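Local coordinates for enoyl-CoA hydratase/isomerase family protein (Pseudomonas syringae pv. tomato, PDB 3OT6) that probably acts on coenzyme A thioesters, as an enoyl-CoA hydratase or isomerase of the crotonase-like family, at residues A[201-204]-A[205-209]; A[211-214]-A[215-218]. All blocks are in the same frame, centred on the assembly; numbering follows the deposited sequence.

Overall arrangement
Interactions 1 and 2 lie in series on one helix, 202-230, near the C-terminal end of the chain. Interaction 1 is its capped start at 201-209. Interaction 2 is a water-bridged kink at 211-218. Their centres are about 14 Å apart. They lie about 20 Å and 17 Å from the centre of the chain, on the same side of it, and both are surface contacts. Asp117 ties the two together: one carboxylate oxygen takes Lys209 of interaction 1 and the other takes Arg213 of interaction 2. Both contacts are packing and capping within the crotonase-like fold.

Interaction 1: A[201-204]-A[205-209]; sequences NMNA and HKKTK
Asn201 O accepts from His205 N at 2.8 Å. The next bonds follow the same i to i+4 step. Lys206 N donates to Met202 O, and Lys207 N meets Asn203 O at 3.0 Å in an almost straight bond of 179°. Ala204 O takes two donors from one residue. Thr208 N reaches it at 2.9 Å and Thr208 OG1 at 2.8 Å, from opposite faces of the carbonyl plane. The Thr208 hydroxyl can do this because OG1 lies beside its own backbone N (chi1 -59°). Its rotation is thereby fixed against the helix.

Side chains add looser contacts. Lys207 CG lies beside its backbone N and near Asn203 O; the bend at chi2 (-55°) then helps bring Lys207 CE to 3.6 Å from Asn203 OD1. The selenium of Met202, a selenomethionine, sits 5.3 Å from the centroid of the His205 ring and meets it obliquely. Both side chains also rest on Pro96 of a nearby loop.

Further out, Lys209 NZ gives His205 NE2 a weak bond of 3.2 Å. That amine is also held by the Asp117 carboxylate in a salt bridge and by the His93 carbonyl. It thus ties the ring, weakly, to His93 and to Asp117.

The start of the helix is capped by Asn201. Its OD1 accepts from Ala204 N at 2.8 Å, in the amide carbonyl plane. This is an asparagine N-cap, here opening the long C-terminal helix 202-230 of a crotonase-like chain.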
loop_
_atom_site.group_PDB
_atom_site.type_symbol
_atom_site.label_atom_id
_atom_site.label_comp_id
_atom_site.label_asym_id
_atom_site.label_seq_id
_atom_site.Cartn_x
_atom_site.Cartn_y
_atom_site.Cartn_z
ATOM N N ASN A 201 16.712 -16.200 -1.286
ATOM C CA ASN A 201 16.082 -17.404 -0.901
ATOM C C ASN A 201 14.713 -17.097 -0.261
ATOM O O ASN A 201 14.611 -16.397 0.751
ATOM C CB ASN A 201 17.047 -18.178 0.025
ATOM C CG ASN A 201 16.431 -19.433 0.553
ATOM O OD1 ASN A 201 15.668 -19.413 1.523
ATOM N ND2 ASN A 201 16.667 -20.517 -0.134
HETATM N N MSE A 202 13.660 -17.622 -0.879
HETATM C CA MSE A 202 12.293 -17.229 -0.597
HETATM C C MSE A 202 11.933 -17.665 0.809
HETATM O O MSE A 202 11.197 -16.972 1.547
HETATM C CB MSE A 202 11.339 -17.860 -1.628
HETATM C CG MSE A 202 11.362 -17.129 -3.009
HETATM SE SE MSE A 202 11.354 -15.120 -2.831
HETATM C CE MSE A 202 12.493 -14.624 -4.332
ATOM N N ASN A 203 12.435 -18.833 1.191
ATOM C CA ASN A 203 12.107 -19.349 2.514
ATOM C C ASN A 203 12.752 -18.500 3.614
ATOM O O ASN A 203 12.078 -18.086 4.546
ATOM C CB ASN A 203 12.532 -20.798 2.659
ATOM C CG ASN A 203 12.277 -21.302 4.046
ATOM O OD1 ASN A 203 11.131 -21.605 4.378
ATOM N ND2 ASN A 203 13.342 -21.363 4.896
ATOM N N ALA A 204 14.046 -18.219 3.478
ATOM C CA ALA A 204 14.713 -17.273 4.352
ATOM C C ALA A 204 14.063 -15.869 4.334
ATOM O O ALA A 204 13.998 -15.213 5.370
ATOM C CB ALA A 204 16.242 -17.197 4.041
ATOM N N HIS A 205 13.575 -15.417 3.173
ATOM C CA HIS A 205 12.864 -14.158 3.072
ATOM C C HIS A 205 11.594 -14.173 3.935
ATOM O O HIS A 205 11.398 -13.243 4.742
ATOM C CB HIS A 205 12.529 -13.909 1.631
ATOM C CG HIS A 205 11.713 -12.692 1.396
ATOM N ND1 HIS A 205 12.267 -11.422 1.337
ATOM C CD2 HIS A 205 10.391 -12.547 1.132
ATOM C CE1 HIS A 205 11.313 -10.549 1.058
ATOM N NE2 HIS A 205 10.169 -11.202 0.924
ATOM N N LYS A 206 10.769 -15.220 3.804
ATOM C CA LYS A 206 9.534 -15.334 4.515
ATOM C C LYS A 206 9.807 -15.331 6.018
ATOM O O LYS A 206 9.226 -14.532 6.733
ATOM C CB LYS A 206 8.806 -16.626 4.091
ATOM C CG LYS A 206 7.549 -16.924 4.897
ATOM C CD LYS A 206 6.826 -18.249 4.505
ATOM C CE LYS A 206 7.842 -19.414 4.506
ATOM N NZ LYS A 206 7.272 -20.791 4.320
ATOM N N LYS A 207 10.674 -16.230 6.501
ATOM C CA LYS A 207 10.942 -16.355 7.911
ATOM C C LYS A 207 11.526 -15.039 8.451
ATOM O O LYS A 207 11.084 -14.581 9.516
ATOM C CB LYS A 207 11.954 -17.489 8.188
ATOM C CG LYS A 207 11.609 -18.955 7.748
ATOM C CD LYS A 207 10.276 -19.431 8.311
ATOM C CE LYS A 207 9.735 -20.689 7.551
ATOM N NZ LYS A 207 8.349 -21.104 8.041
ATOM N N THR A 208 12.510 -14.430 7.748
ATOM C CA THR A 208 13.102 -13.173 8.216
ATOM C C THR A 208 12.027 -12.036 8.270
ATOM O O THR A 208 11.965 -11.265 9.233
ATOM C CB THR A 208 14.322 -12.769 7.370
ATOM O OG1 THR A 208 15.297 -13.820 7.433
ATOM C CG2 THR A 208 15.015 -11.414 7.839
ATOM N N LYS A 209 11.157 -11.973 7.274
ATOM C CA LYS A 209 10.095 -10.988 7.262
ATOM C C LYS A 209 9.166 -11.126 8.479
ATOM O O LYS A 209 8.900 -10.132 9.217
ATOM C CB LYS A 209 9.325 -11.119 5.954
ATOM C CG LYS A 209 8.147 -10.246 5.823
ATOM C CD LYS A 209 7.352 -10.450 4.506
ATOM C CE LYS A 209 8.236 -10.396 3.277
ATOM N NZ LYS A 209 7.400 -10.161 2.125
#

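Interaction 2: A[211-214]-A[215-218]; sequences KVRK and GLLD
Val212 O is joined to Gly215 N and Leu216 N through two waters, which mark a hydrated kink in helix 202-230. One water donates to Val212 O and accepts from Gly215 N at 2.8 Å. The other donates to the same carbonyl and accepts from Leu216 N at 3.0 Å. Neither amide has a regular bond to the preceding turn, so water fills in where the helix opens.

Arg213 O picks up the pattern again. Leu217 N donates to Arg213 O at 2.7 Å with an angle of 164°. Leu216 N adds a weak, strongly bent bond to the same carbonyl. Leu217 CD2 lies 3.9 Å from Arg213 CB, an aliphatic contact beside the backbone. The Arg213 chain runs extended from CG to NE, and its guanidinium leaves the helix for other partners. NH1 donates to the Leu91 carbonyl, and NH2 forms a salt bridge with Asp117. Leu216 and Leu217 also pack against Leu91, so this side of the kinked helix faces helix 73-91.

Lys214 closes the next turn twice, once by backbone and once by side chain. Its carbonyl accepts from Asp218 N at 2.8 Å. Its side chain starts with CG anti to the backbone N (chi1 175°), stays extended to CE, then turns at chi4 (48°). The turn points the amine forward to the Asp218 carboxylate, four residues on. This is an i to i+4 salt bridge at the helix surface: Lys214 NZ meets the syn lone pair of Asp218 OD2 at 2.6 Å.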
loop_
_atom_site.group_PDB
_atom_site.type_symbol
_atom_site.label_atom_id
_atom_site.label_comp_id
_atom_site.label_asym_id
_atom_site.label_seq_id
_atom_site.Cartn_x
_atom_site.Cartn_y
_atom_site.Cartn_z
ATOM N N LYS A 211 9.952 -12.513 11.283
ATOM C CA LYS A 211 10.736 -12.354 12.513
ATOM C C LYS A 211 10.993 -10.855 12.707
ATOM O O LYS A 211 10.759 -10.295 13.774
ATOM C CB LYS A 211 12.078 -13.125 12.428
ATOM C CG LYS A 211 12.755 -13.570 13.680
ATOM C CD LYS A 211 13.953 -14.524 13.293
ATOM C CE LYS A 211 14.895 -14.877 14.484
ATOM N NZ LYS A 211 16.170 -15.740 14.147
ATOM N N VAL A 212 11.445 -10.189 11.658
ATOM C CA VAL A 212 11.747 -8.780 11.777
ATOM C C VAL A 212 10.479 -8.034 12.159
ATOM O O VAL A 212 10.532 -7.147 13.027
ATOM C CB VAL A 212 12.329 -8.244 10.475
ATOM C CG1 VAL A 212 12.174 -6.733 10.353
ATOM C CG2 VAL A 212 13.783 -8.720 10.337
ATOM N N ARG A 213 9.365 -8.397 11.526
ATOM C CA ARG A 213 8.149 -7.609 11.526
ATOM C C ARG A 213 7.178 -7.963 12.622
ATOM O O ARG A 213 6.123 -7.345 12.718
ATOM C CB ARG A 213 7.466 -7.686 10.173
ATOM C CG ARG A 213 8.136 -6.763 9.122
ATOM C CD ARG A 213 7.294 -6.636 7.876
ATOM N NE ARG A 213 7.932 -5.815 6.864
ATOM C CZ ARG A 213 7.811 -6.022 5.551
ATOM N NH1 ARG A 213 7.103 -7.023 5.094
ATOM N NH2 ARG A 213 8.422 -5.257 4.697
ATOM N N LYS A 214 7.553 -8.893 13.493
ATOM C CA LYS A 214 6.653 -9.410 14.529
ATOM C C LYS A 214 6.046 -8.320 15.357
ATOM O O LYS A 214 4.830 -8.289 15.483
ATOM C CB LYS A 214 7.336 -10.431 15.456
ATOM C CG LYS A 214 6.384 -10.849 16.582
ATOM C CD LYS A 214 6.907 -12.008 17.482
ATOM C CE LYS A 214 5.952 -12.259 18.724
ATOM N NZ LYS A 214 4.517 -12.326 18.225
ATOM N N GLY A 215 6.873 -7.439 15.927
ATOM C CA GLY A 215 6.419 -6.228 16.625
ATOM C C GLY A 215 5.379 -5.436 15.828
ATOM O O GLY A 215 4.296 -5.108 16.363
ATOM N N LEU A 216 5.644 -5.205 14.536
ATOM C CA LEU A 216 4.793 -4.383 13.738
ATOM C C LEU A 216 3.492 -5.137 13.542
ATOM O O LEU A 216 2.386 -4.543 13.686
ATOM C CB LEU A 216 5.456 -4.033 12.419
ATOM C CG LEU A 216 4.634 -3.363 11.294
ATOM C CD1 LEU A 216 4.081 -1.980 11.713
ATOM C CD2 LEU A 216 5.435 -3.227 10.008
ATOM N N LEU A 217 3.601 -6.435 13.263
ATOM C CA LEU A 217 2.401 -7.270 13.011
ATOM C C LEU A 217 1.518 -7.382 14.262
ATOM O O LEU A 217 0.337 -7.226 14.184
ATOM C CB LEU A 217 2.798 -8.653 12.479
ATOM C CG LEU A 217 2.975 -8.935 10.968
ATOM C CD1 LEU A 217 2.835 -7.760 9.975
ATOM C CD2 LEU A 217 4.177 -9.809 10.608
ATOM N N ASP A 218 2.082 -7.617 15.434
ATOM C CA ASP A 218 1.240 -7.648 16.627
ATOM C C ASP A 218 0.579 -6.314 16.883
ATOM O O ASP A 218 -0.604 -6.279 17.165
ATOM C CB ASP A 218 2.029 -8.139 17.863
ATOM C CG ASP A 218 2.534 -9.570 17.677
ATOM O OD1 ASP A 218 1.982 -10.302 16.764
ATOM O OD2 ASP A 218 3.477 -9.948 18.420
HETATM O O HOH W 1 8.500 -4.977 13.795
HETATM O O HOH W 2 9.677 -7.017 15.951
#